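Local atomic coordinates of BH0493 protein (Bacillus halodurans C-125, PDB entry 2QEE), a protein that binds zinc and is probably a metal-dependent enzyme of the amidohydrolase superfamily. Residues Ala169-Asp174 / Val220-Ser225; Pro256-Ile261 / Lys297-Met302. One frame throughout, in Å; residues are numbered along the deposited sequence. Where two conformers were deposited one is given.

Contact 1 (Ala169-Asp174 / Val220-Ser225)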
# COMPACT_ATOMS: atom_id res chain seq x y z
N ALA C 169 26.06 -22.90 -3.33
CA ALA C 169 26.42 -21.82 -4.28
C ALA C 169 25.23 -21.27 -5.04
O ALA C 169 24.30 -21.99 -5.41
CB ALA C 169 27.47 -22.34 -5.32
N ALA C 170 25.33 -19.98 -5.39
CA ALA C 170 24.43 -19.41 -6.37
C ALA C 170 25.25 -18.46 -7.25
O ALA C 170 26.02 -17.69 -6.71
CB ALA C 170 23.26 -18.61 -5.70
N LEU C 171 25.09 -18.57 -8.55
CA LEU C 171 25.96 -17.90 -9.54
C LEU C 171 25.40 -16.50 -9.77
O LEU C 171 24.36 -16.39 -10.41
CB LEU C 171 25.98 -18.72 -10.86
CG LEU C 171 26.82 -18.20 -12.04
CD1 LEU C 171 28.26 -17.85 -11.56
CD2 LEU C 171 26.81 -19.23 -13.16
N ARG C 172 26.10 -15.49 -9.25
CA ARG C 172 25.70 -14.07 -9.38
C ARG C 172 26.22 -13.54 -10.70
O ARG C 172 27.43 -13.62 -10.97
CB ARG C 172 26.23 -13.26 -8.19
CG ARG C 172 25.91 -11.76 -8.26
CD ARG C 172 26.74 -10.93 -7.32
NE ARG C 172 26.21 -9.56 -7.26
CZ ARG C 172 26.68 -8.57 -8.01
NH1 ARG C 172 27.68 -8.82 -8.84
NH2 ARG C 172 26.16 -7.34 -7.93
N LEU C 173 25.33 -12.98 -11.52
CA LEU C 173 25.72 -12.58 -12.89
C LEU C 173 25.60 -11.09 -13.24
O LEU C 173 25.73 -10.76 -14.43
CB LEU C 173 24.96 -13.43 -13.90
CG LEU C 173 25.27 -14.95 -13.91
CD1 LEU C 173 24.33 -15.67 -14.83
CD2 LEU C 173 26.76 -15.18 -14.24
N ASP C 174 25.45 -10.20 -12.25
CA ASP C 174 25.25 -8.77 -12.50
C ASP C 174 26.30 -8.19 -13.51
O ASP C 174 25.91 -7.54 -14.48
CB ASP C 174 25.24 -7.98 -11.19
CG ASP C 174 24.03 -8.36 -10.32
OD1 ASP C 174 23.66 -9.52 -10.34
OD2 ASP C 174 23.45 -7.50 -9.66
N VAL C 220 22.64 -23.59 -7.14
CA VAL C 220 21.22 -23.88 -7.07
C VAL C 220 20.37 -22.98 -7.96
O VAL C 220 19.25 -23.33 -8.33
CB VAL C 220 20.73 -23.88 -5.57
CG1 VAL C 220 21.44 -25.03 -4.83
CG2 VAL C 220 21.02 -22.60 -4.92
N TYR C 221 20.88 -21.79 -8.28
CA TYR C 221 20.26 -20.91 -9.26
C TYR C 221 21.32 -19.91 -9.74
O TYR C 221 22.39 -19.79 -9.11
CB TYR C 221 18.98 -20.18 -8.69
CG TYR C 221 19.18 -19.39 -7.41
CD1 TYR C 221 19.76 -18.10 -7.45
CD2 TYR C 221 18.73 -19.88 -6.14
CE1 TYR C 221 19.99 -17.32 -6.27
CE2 TYR C 221 18.92 -19.12 -4.96
CZ TYR C 221 19.56 -17.84 -5.03
OH TYR C 221 19.71 -17.08 -3.89
N MET C 222 21.02 -19.25 -10.84
CA MET C 222 21.77 -18.09 -11.35
C MET C 222 20.96 -16.83 -11.02
O MET C 222 19.73 -16.85 -11.17
CB MET C 222 21.90 -18.20 -12.87
CG MET C 222 22.84 -19.39 -13.27
SD MET C 222 23.05 -19.50 -15.09
CE MET C 222 21.55 -20.37 -15.60
N ALA C 223 21.62 -15.75 -10.63
CA ALA C 223 20.86 -14.60 -10.13
C ALA C 223 21.35 -13.30 -10.75
O ALA C 223 22.55 -13.17 -11.08
CB ALA C 223 21.02 -14.51 -8.65
N VAL C 224 20.46 -12.30 -10.74
CA VAL C 224 20.84 -10.93 -11.14
C VAL C 224 19.92 -9.96 -10.41
O VAL C 224 18.80 -10.36 -10.06
CB VAL C 224 20.75 -10.77 -12.66
CG1 VAL C 224 19.27 -10.90 -13.19
CG2 VAL C 224 21.37 -9.42 -13.10
N SER C 225 20.45 -8.77 -10.11
CA SER C 225 19.63 -7.66 -9.62
C SER C 225 19.45 -6.67 -10.75
O SER C 225 20.39 -6.42 -11.56
CB SER C 225 20.23 -6.99 -8.38
OG SER C 225 21.44 -6.31 -8.68
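Leu171 beside Met222 and Arg172 beside Ala223 are the bridge pairs of two neighbouring parallel strands, joined by a largely helical connection in the beta-alpha-beta manner of the barrel expected for an amidohydrolase. Leu171 uses its N-H to reach Tyr221 O (3.0 Å) and its carbonyl to take the N-H of Ala223; Ala223 O then receives Leu173 N at 2.8 Å, almost straight off the end of the carbonyl. On the face of Leu171 and Met222 the two chains run side by side, Leu171 CD2 lying 4.0 Å from Met222 CG, and Leu173 CD1 comes in against Met222 CB. Tyr221 turns the other way: with CG between its backbone N and carbonyl carbon (chi1 55°), the ring comes back over Ala170 and takes its methyl on one face, CB 3.9 Å from the centroid, a CH-pi contact. Its hydroxyl is bonded to Met27 O. Beyond the ladder, Asp174, in the first turn of a helix, reaches back to Ser225, whose N-H approaches Asp174 OD2 at 3.3 Å, 35° out of the carboxylate plane. In one of two modelled serine conformers OG also meets OD2, at a doubtfully short 2.5 Å. With an alanine here, the Ser225 N-H would probably lose this acceptor and Arg172, whose stronger partner is Asp147, a nearby negative charge. The buried carboxylate thus links helix start to strand mainly through that N-H; in the conformer given, Arg172 lays one guanidinium face over it, offset toward the rim, a pairing of charges alone.

Contact 2 (Pro256-Ile261 / Lys297-Met302)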
# COMPACT_ATOMS: atom_id res chain seq x y z
N PRO C 256 17.00 -22.67 -12.01
CA PRO C 256 16.17 -21.44 -12.06
C PRO C 256 17.01 -20.18 -12.26
O PRO C 256 18.24 -20.16 -11.91
CB PRO C 256 15.50 -21.37 -10.67
CG PRO C 256 15.59 -22.79 -10.09
CD PRO C 256 16.89 -23.38 -10.70
N PHE C 257 16.35 -19.13 -12.77
CA PHE C 257 16.92 -17.79 -12.89
C PHE C 257 16.28 -16.90 -11.81
O PHE C 257 15.04 -16.73 -11.83
CB PHE C 257 16.55 -17.29 -14.25
CG PHE C 257 17.14 -15.94 -14.59
CD1 PHE C 257 18.29 -15.48 -14.00
CD2 PHE C 257 16.50 -15.16 -15.54
CE1 PHE C 257 18.81 -14.22 -14.37
CE2 PHE C 257 17.02 -13.90 -15.92
CZ PHE C 257 18.16 -13.45 -15.29
N ALA C 258 17.09 -16.36 -10.93
CA ALA C 258 16.57 -15.51 -9.86
C ALA C 258 16.72 -14.07 -10.29
O ALA C 258 17.85 -13.61 -10.58
CB ALA C 258 17.31 -15.74 -8.56
N MET C 259 15.63 -13.33 -10.23
CA MET C 259 15.66 -11.92 -10.61
C MET C 259 15.23 -11.10 -9.40
O MET C 259 14.16 -11.32 -8.87
CB MET C 259 14.71 -11.66 -11.75
CG MET C 259 14.98 -12.49 -13.01
SD MET C 259 13.95 -12.07 -14.42
CE MET C 259 12.43 -12.81 -13.95
N MET C 260 16.09 -10.19 -8.97
CA MET C 260 15.81 -9.30 -7.85
C MET C 260 15.63 -7.91 -8.45
O MET C 260 16.62 -7.30 -8.84
CB MET C 260 16.97 -9.39 -6.86
CG MET C 260 17.16 -10.88 -6.45
SD MET C 260 18.35 -11.11 -5.13
CE MET C 260 19.44 -9.72 -5.20
N ILE C 261 14.37 -7.44 -8.54
CA ILE C 261 14.08 -6.35 -9.42
C ILE C 261 13.71 -5.09 -8.60
O ILE C 261 12.91 -5.18 -7.67
CB ILE C 261 12.90 -6.71 -10.33
CG1 ILE C 261 13.29 -7.88 -11.29
CG2 ILE C 261 12.46 -5.46 -11.15
CD1 ILE C 261 12.06 -8.61 -11.91
N LYS C 297 12.43 -22.02 -15.05
CA LYS C 297 11.92 -21.64 -13.68
C LYS C 297 12.52 -20.30 -13.24
O LYS C 297 13.71 -20.05 -13.44
CB LYS C 297 12.31 -22.73 -12.68
CG LYS C 297 11.46 -24.01 -12.97
CD LYS C 297 11.62 -25.05 -11.93
CE LYS C 297 12.93 -25.76 -12.07
NZ LYS C 297 12.88 -27.06 -11.29
N PHE C 298 11.70 -19.45 -12.58
CA PHE C 298 12.14 -18.13 -12.22
C PHE C 298 11.83 -17.89 -10.74
O PHE C 298 10.68 -18.14 -10.29
CB PHE C 298 11.38 -17.09 -13.04
CG PHE C 298 11.58 -17.24 -14.53
CD1 PHE C 298 12.60 -16.49 -15.15
CD2 PHE C 298 10.82 -18.13 -15.29
CE1 PHE C 298 12.82 -16.63 -16.52
CE2 PHE C 298 11.05 -18.25 -16.70
CZ PHE C 298 12.06 -17.49 -17.27
N LEU C 299 12.84 -17.44 -10.01
CA LEU C 299 12.64 -17.01 -8.62
C LEU C 299 12.61 -15.50 -8.67
O LEU C 299 13.51 -14.91 -9.28
CB LEU C 299 13.81 -17.49 -7.77
CG LEU C 299 13.79 -18.98 -7.39
CD1 LEU C 299 15.29 -19.41 -7.10
CD2 LEU C 299 12.93 -19.20 -6.13
N VAL C 300 11.62 -14.84 -8.07
CA VAL C 300 11.59 -13.36 -8.14
C VAL C 300 11.30 -12.77 -6.79
O VAL C 300 10.44 -13.30 -6.06
CB VAL C 300 10.49 -12.91 -9.13
CG1 VAL C 300 10.35 -11.31 -9.22
CG2 VAL C 300 10.78 -13.44 -10.55
N THR C 301 12.02 -11.72 -6.47
CA THR C 301 11.70 -10.83 -5.35
C THR C 301 11.78 -9.39 -5.89
O THR C 301 12.59 -9.12 -6.81
CB THR C 301 12.62 -11.07 -4.13
OG1 THR C 301 12.02 -10.54 -2.94
CG2 THR C 301 14.05 -10.48 -4.28
N MET C 302 10.97 -8.48 -5.33
CA MET C 302 10.92 -7.12 -5.90
C MET C 302 11.10 -6.11 -4.79
O MET C 302 10.74 -6.37 -3.64
CB MET C 302 9.64 -6.82 -6.68
CG MET C 302 9.53 -7.71 -7.94
SD MET C 302 8.16 -7.43 -8.99
CE MET C 302 8.88 -6.01 -9.96
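Met259 leaves its strand with CG anti to the carbonyl carbon (chi1 -58°) and bends at chi3, which folds its methyl back across the neighbouring strand between Val300 and Phe298: CE is 3.8 Å from Val300 CG2 and 3.9 Å from Phe298 CD1. With CG anti to its backbone N (chi1 -176°), the Phe257 ring leads away from 297-302 toward Val224, yet Phe298 CE1 still comes up to its rim near the ring plane, 4.1 Å from Phe257 CD2. At the far end Met302 also curls at its thioether, laying CE 3.8 Å from Ile261 CG2 as the two chains run alongside each other. On the other face Ala258 CB meets Leu299 CB, and Thr301 offers its methyl, CG2, to Met260 CG at 3.8 Å, while its hydroxyl bonds to Phe324 O. Five backbone hydrogen bonds in regular parallel order hold these rows in register. They are not equal in shape: Met259 N meets Leu299 O nearly head-on at 2.8 Å, whereas Leu299 N sits well above the carbonyl plane of Phe257 O, 40° out of it. The longest is Thr301 N to Met259 O at 3.2 Å. Near the start of the pair, Pro256 CB and Lys297 CB lie side by side, and the lysine amino group goes on to Phe413 O. Helix 284-292 packs on the face of Met259, Phe298 and Ile261, with Leu289 touching the first two and Val286 touching Ile261. On its other edge 257-261 is hydrogen-bonded to strand 222-226, and strand 321-323 continues the sheet beyond 298-302.

Strands 222-226 and 257-264 are neighbours, so the two contacts are adjoining strand pairs of one sheet, their centres 9 Å apart. Probable hydrogen bonds join them: Met222 O to Ala258 N at 2.7 Å and Val224 O to Met260 N at 2.9 Å. Contact 1 closes along the chain before contact 2 opens. Both lead to the zinc ion, which is bound by His28, His30 and Asp357. From contact 1 the side chain of Tyr221 comes to about 3 Å from that of His28 (nearest atoms), and from contact 2 Met260 lies about 4 Å from both the zinc ion and the His28 side chain, so the two strand pairs probably form part of the wall beside the metal site.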